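Coat protein (Sulfolobus turreted icosahedral virus, PDB 2BBD) forms the capsid shell of an archaeal virus as its major coat protein, with a fold pointing to common ancestry with eukaryotic and bacterial viruses. Local coordinates at residues A[216-230]-A[263-275]. Residues are numbered along the deposited sequence; the frame is centred on the assembly and turned at random.
Sequences VYVINSTSGINNTDP and VAPYSGASAIIDF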
loop_
_atom_site.group_PDB
_atom_site.type_symbol
_atom_site.label_atom_id
_atom_site.label_comp_id
_atom_site.label_asym_id
_atom_site.label_seq_id
_atom_site.Cartn_x
_atom_site.Cartn_y
_atom_site.Cartn_z
ATOM N N VAL A 216 -5.804 3.540 7.003
ATOM C CA VAL A 216 -6.954 4.366 6.704
ATOM C C VAL A 216 -6.572 5.828 6.735
ATOM O O VAL A 216 -5.924 6.283 7.676
ATOM C CB VAL A 216 -8.090 4.172 7.733
ATOM C CG1 VAL A 216 -9.283 5.062 7.354
ATOM C CG2 VAL A 216 -8.491 2.700 7.808
ATOM N N TYR A 217 -6.955 6.557 5.694
ATOM C CA TYR A 217 -6.707 7.986 5.665
ATOM C C TYR A 217 -7.934 8.656 5.086
ATOM O O TYR A 217 -8.657 8.068 4.285
ATOM C CB TYR A 217 -5.440 8.359 4.887
ATOM C CG TYR A 217 -5.389 7.918 3.448
ATOM C CD1 TYR A 217 -5.030 6.617 3.112
ATOM C CD2 TYR A 217 -5.641 8.821 2.418
ATOM C CE1 TYR A 217 -4.909 6.223 1.781
ATOM C CE2 TYR A 217 -5.526 8.437 1.074
ATOM C CZ TYR A 217 -5.155 7.135 0.764
ATOM O OH TYR A 217 -5.018 6.745 -0.554
ATOM N N VAL A 218 -8.173 9.884 5.524
ATOM C CA VAL A 218 -9.349 10.629 5.115
ATOM C C VAL A 218 -9.019 11.959 4.439
ATOM O O VAL A 218 -8.123 12.679 4.862
ATOM C CB VAL A 218 -10.245 10.864 6.355
ATOM C CG1 VAL A 218 -11.523 11.525 5.957
ATOM C CG2 VAL A 218 -10.528 9.526 7.032
ATOM N N ILE A 219 -9.757 12.278 3.386
ATOM C CA ILE A 219 -9.525 13.511 2.650
ATOM C C ILE A 219 -10.651 14.523 2.830
ATOM O O ILE A 219 -11.828 14.224 2.598
ATOM C CB ILE A 219 -9.378 13.241 1.129
ATOM C CG1 ILE A 219 -8.229 12.264 0.864
ATOM C CG2 ILE A 219 -9.147 14.555 0.393
ATOM C CD1 ILE A 219 -6.863 12.737 1.325
ATOM N N ASN A 220 -10.268 15.728 3.233
ATOM C CA ASN A 220 -11.197 16.839 3.435
ATOM C C ASN A 220 -11.098 17.683 2.153
ATOM O O ASN A 220 -9.994 17.965 1.681
ATOM C CB ASN A 220 -10.752 17.636 4.673
ATOM C CG ASN A 220 -11.600 18.867 4.933
ATOM O OD1 ASN A 220 -11.567 19.836 4.173
ATOM N ND2 ASN A 220 -12.352 18.842 6.031
ATOM N N SER A 221 -12.243 18.075 1.595
ATOM C CA SER A 221 -12.269 18.854 0.350
ATOM C C SER A 221 -11.554 20.204 0.411
ATOM O O SER A 221 -11.252 20.792 -0.623
ATOM C CB SER A 221 -13.712 19.077 -0.114
ATOM O OG SER A 221 -14.375 20.027 0.705
ATOM N N THR A 222 -11.280 20.697 1.613
ATOM C CA THR A 222 -10.591 21.980 1.764
ATOM C C THR A 222 -9.128 21.822 2.170
ATOM O O THR A 222 -8.235 22.399 1.554
ATOM C CB THR A 222 -11.282 22.879 2.831
ATOM O OG1 THR A 222 -12.548 23.331 2.336
ATOM C CG2 THR A 222 -10.418 24.087 3.160
ATOM N N SER A 223 -8.888 21.036 3.210
ATOM C CA SER A 223 -7.538 20.839 3.715
ATOM C C SER A 223 -6.860 19.565 3.225
ATOM O O SER A 223 -5.729 19.284 3.613
ATOM C CB SER A 223 -7.576 20.831 5.237
ATOM O OG SER A 223 -8.447 19.813 5.677
ATOM N N GLY A 224 -7.546 18.793 2.384
ATOM C CA GLY A 224 -6.961 17.559 1.881
ATOM C C GLY A 224 -6.736 16.524 2.972
ATOM O O GLY A 224 -7.607 16.294 3.820
ATOM N N ILE A 225 -5.559 15.907 2.964
ATOM C CA ILE A 225 -5.226 14.887 3.952
ATOM C C ILE A 225 -4.713 15.496 5.267
ATOM O O ILE A 225 -4.537 14.792 6.257
ATOM C CB ILE A 225 -4.163 13.909 3.381
ATOM C CG1 ILE A 225 -4.169 12.597 4.168
ATOM C CG2 ILE A 225 -2.779 14.554 3.444
ATOM C CD1 ILE A 225 -3.368 11.487 3.492
ATOM N N ASN A 226 -4.462 16.801 5.273
ATOM C CA ASN A 226 -3.981 17.461 6.488
ATOM C C ASN A 226 -5.168 18.023 7.252
ATOM O O ASN A 226 -5.405 19.226 7.253
ATOM C CB ASN A 226 -3.005 18.584 6.140
ATOM C CG ASN A 226 -1.774 18.070 5.436
ATOM O OD1 ASN A 226 -1.067 17.204 5.954
ATOM N ND2 ASN A 226 -1.518 18.586 4.242
ATOM N N ASN A 227 -5.909 17.130 7.897
ATOM C CA ASN A 227 -7.093 17.501 8.658
ATOM C C ASN A 227 -7.144 16.615 9.894
ATOM O O ASN A 227 -6.378 15.665 10.017
ATOM C CB ASN A 227 -8.337 17.252 7.809
ATOM C CG ASN A 227 -8.591 15.761 7.580
ATOM O OD1 ASN A 227 -9.024 15.044 8.487
ATOM N ND2 ASN A 227 -8.300 15.288 6.371
ATOM N N THR A 228 -8.058 16.923 10.806
ATOM C CA THR A 228 -8.218 16.138 12.014
ATOM C C THR A 228 -9.687 15.776 12.144
ATOM O O THR A 228 -10.262 15.865 13.227
ATOM C CB THR A 228 -7.779 16.930 13.267
ATOM O OG1 THR A 228 -8.351 18.244 13.232
ATOM C CG2 THR A 228 -6.263 17.041 13.330
ATOM N N ASP A 229 -10.292 15.373 11.028
ATOM C CA ASP A 229 -11.708 15.013 11.012
ATOM C C ASP A 229 -12.038 13.676 11.659
ATOM O O ASP A 229 -13.104 13.521 12.254
ATOM C CB ASP A 229 -12.257 15.013 9.582
ATOM C CG ASP A 229 -12.317 16.402 8.978
ATOM O OD1 ASP A 229 -12.389 17.393 9.744
ATOM O OD2 ASP A 229 -12.308 16.507 7.736
ATOM N N PRO A 230 -11.145 12.681 11.542
ATOM C CA PRO A 230 -11.509 11.412 12.177
ATOM C C PRO A 230 -11.344 11.472 13.688
ATOM O O PRO A 230 -10.338 11.965 14.183
ATOM C CB PRO A 230 -10.574 10.402 11.501
ATOM C CG PRO A 230 -9.364 11.207 11.183
ATOM C CD PRO A 230 -9.918 12.545 10.731
ATOM N N VAL A 263 7.173 6.389 15.130
ATOM C CA VAL A 263 7.129 7.600 14.332
ATOM C C VAL A 263 5.776 8.272 14.547
ATOM O O VAL A 263 4.772 7.603 14.802
ATOM C CB VAL A 263 7.340 7.280 12.817
ATOM C CG1 VAL A 263 6.161 6.504 12.278
ATOM C CG2 VAL A 263 7.547 8.561 12.035
ATOM N N ALA A 264 5.764 9.599 14.469
ATOM C CA ALA A 264 4.541 10.364 14.637
ATOM C C ALA A 264 3.645 10.098 13.424
ATOM O O ALA A 264 4.113 9.587 12.404
ATOM C CB ALA A 264 4.867 11.850 14.742
ATOM N N PRO A 265 2.350 10.447 13.517
ATOM C CA PRO A 265 1.381 10.245 12.429
ATOM C C PRO A 265 1.756 10.976 11.141
ATOM O O PRO A 265 2.298 12.078 11.183
ATOM C CB PRO A 265 0.074 10.798 13.010
ATOM C CG PRO A 265 0.272 10.698 14.496
ATOM C CD PRO A 265 1.710 11.111 14.666
ATOM N N TYR A 266 1.455 10.360 10.002
ATOM C CA TYR A 266 1.728 10.974 8.705
ATOM C C TYR A 266 0.962 12.301 8.656
ATOM O O TYR A 266 1.432 13.295 8.102
ATOM C CB TYR A 266 1.266 10.043 7.584
ATOM C CG TYR A 266 1.470 10.620 6.219
ATOM C CD1 TYR A 266 2.739 10.659 5.635
ATOM C CD2 TYR A 266 0.395 11.158 5.512
ATOM C CE1 TYR A 266 2.925 11.221 4.375
ATOM C CE2 TYR A 266 0.574 11.720 4.258
ATOM C CZ TYR A 266 1.838 11.746 3.694
ATOM O OH TYR A 266 1.992 12.296 2.446
ATOM N N SER A 267 -0.237 12.299 9.231
ATOM C CA SER A 267 -1.056 13.499 9.342
ATOM C C SER A 267 -2.120 13.190 10.382
ATOM O O SER A 267 -2.185 12.072 10.895
ATOM C CB SER A 267 -1.721 13.884 8.017
ATOM O OG SER A 267 -2.800 13.020 7.708
ATOM N N GLY A 268 -2.950 14.171 10.700
ATOM C CA GLY A 268 -3.991 13.927 11.674
ATOM C C GLY A 268 -5.111 13.078 11.103
ATOM O O GLY A 268 -6.027 12.709 11.826
ATOM N N ALA A 269 -5.051 12.744 9.816
ATOM C CA ALA A 269 -6.131 11.959 9.216
ATOM C C ALA A 269 -5.745 10.573 8.733
ATOM O O ALA A 269 -6.471 9.968 7.939
ATOM C CB ALA A 269 -6.770 12.749 8.069
ATOM N N SER A 270 -4.619 10.061 9.221
ATOM C CA SER A 270 -4.151 8.741 8.813
ATOM C C SER A 270 -3.837 7.860 10.017
ATOM O O SER A 270 -3.284 8.334 11.007
ATOM C CB SER A 270 -2.882 8.873 7.966
ATOM O OG SER A 270 -1.803 9.366 8.750
ATOM N N ALA A 271 -4.182 6.580 9.914
ATOM C CA ALA A 271 -3.902 5.625 10.984
ATOM C C ALA A 271 -3.873 4.185 10.472
ATOM O O ALA A 271 -4.495 3.847 9.463
ATOM C CB ALA A 271 -4.939 5.770 12.114
ATOM N N ILE A 272 -3.127 3.337 11.172
ATOM C CA ILE A 272 -3.030 1.934 10.809
ATOM C C ILE A 272 -3.608 1.028 11.891
ATOM O O ILE A 272 -3.359 1.221 13.083
ATOM C CB ILE A 272 -1.577 1.518 10.571
ATOM C CG1 ILE A 272 -1.039 2.204 9.302
ATOM C CG2 ILE A 272 -1.494 0.003 10.467
ATOM C CD1 ILE A 272 0.443 1.991 9.055
ATOM N N ILE A 273 -4.386 0.043 11.460
ATOM C CA ILE A 273 -4.978 -0.926 12.369
ATOM C C ILE A 273 -4.279 -2.261 12.202
ATOM O O ILE A 273 -4.485 -2.947 11.199
ATOM C CB ILE A 273 -6.481 -1.186 12.079
ATOM C CG1 ILE A 273 -7.309 0.064 12.358
ATOM C CG2 ILE A 273 -6.969 -2.366 12.907
ATOM C CD1 ILE A 273 -7.257 1.077 11.242
ATOM N N ASP A 274 -3.443 -2.627 13.166
ATOM C CA ASP A 274 -2.776 -3.920 13.111
ATOM C C ASP A 274 -3.725 -4.895 13.789
ATOM O O ASP A 274 -3.829 -4.929 15.015
ATOM C CB ASP A 274 -1.432 -3.881 13.839
ATOM C CG ASP A 274 -0.391 -3.064 13.095
ATOM O OD1 ASP A 274 -0.291 -1.847 13.334
ATOM O OD2 ASP A 274 0.319 -3.645 12.253
ATOM N N PHE A 275 -4.424 -5.676 12.974
ATOM C CA PHE A 275 -5.401 -6.634 13.463
ATOM C C PHE A 275 -4.935 -7.600 14.550
ATOM O O PHE A 275 -5.690 -7.875 15.482
ATOM C CB PHE A 275 -5.995 -7.396 12.277
ATOM C CG PHE A 275 -6.733 -6.508 11.306
ATOM C CD1 PHE A 275 -7.921 -5.886 11.678
ATOM C CD2 PHE A 275 -6.217 -6.263 10.031
ATOM C CE1 PHE A 275 -8.594 -5.025 10.795
ATOM C CE2 PHE A 275 -6.873 -5.409 9.143
ATOM C CZ PHE A 275 -8.069 -4.787 9.528
HETATM O O HOH W 1 1.148 15.819 7.430
HETATM O O HOH W 2 -3.121 16.750 9.681
#
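The methyl of Ala-269 lies against the carboxamide of Asn-227, CB being 3.2 Å from OD1 and 3.4 Å from ND2, while CD of Pro-230 packs on the same CB at 4.1 Å. With CG held between backbone N and carbonyl carbon (chi1 69°), the amide of Asn-227 turns back onto its own segment, its rotation fixed by three bonds: ND2 bridges the strand carbonyl of Val-218 and the turn carbonyl of Gly-224, both near the amide plane, and OD1 takes Asp-229 N on a lone pair in an Asx turn. Ser-267 OG donates across to Ile-225 O (2.9 Å), linking the two loops, and accepts from Ala-269 N, closing an ST turn within its own. CD1 of Ile-225 reaches the ring edge of Tyr-266 at CE2 (4.0 Å). These loops border antiparallel strands 210-219 and 270-284, in the second jelly roll of the double jelly-roll fold of the PRD1-adenovirus lineage. Val-216 and Ala-271 form a hydrogen-bonded pair, the bond from Val-216 N to Ala-271 O nearly straight at 175°. On that face CG2 of Val-216 meets CD1 of Ile-273 obliquely at 4.0 Å; on the other, CB of Tyr-217 touches CB of Ser-270, whose hydroxyl bonds to Tyr-88.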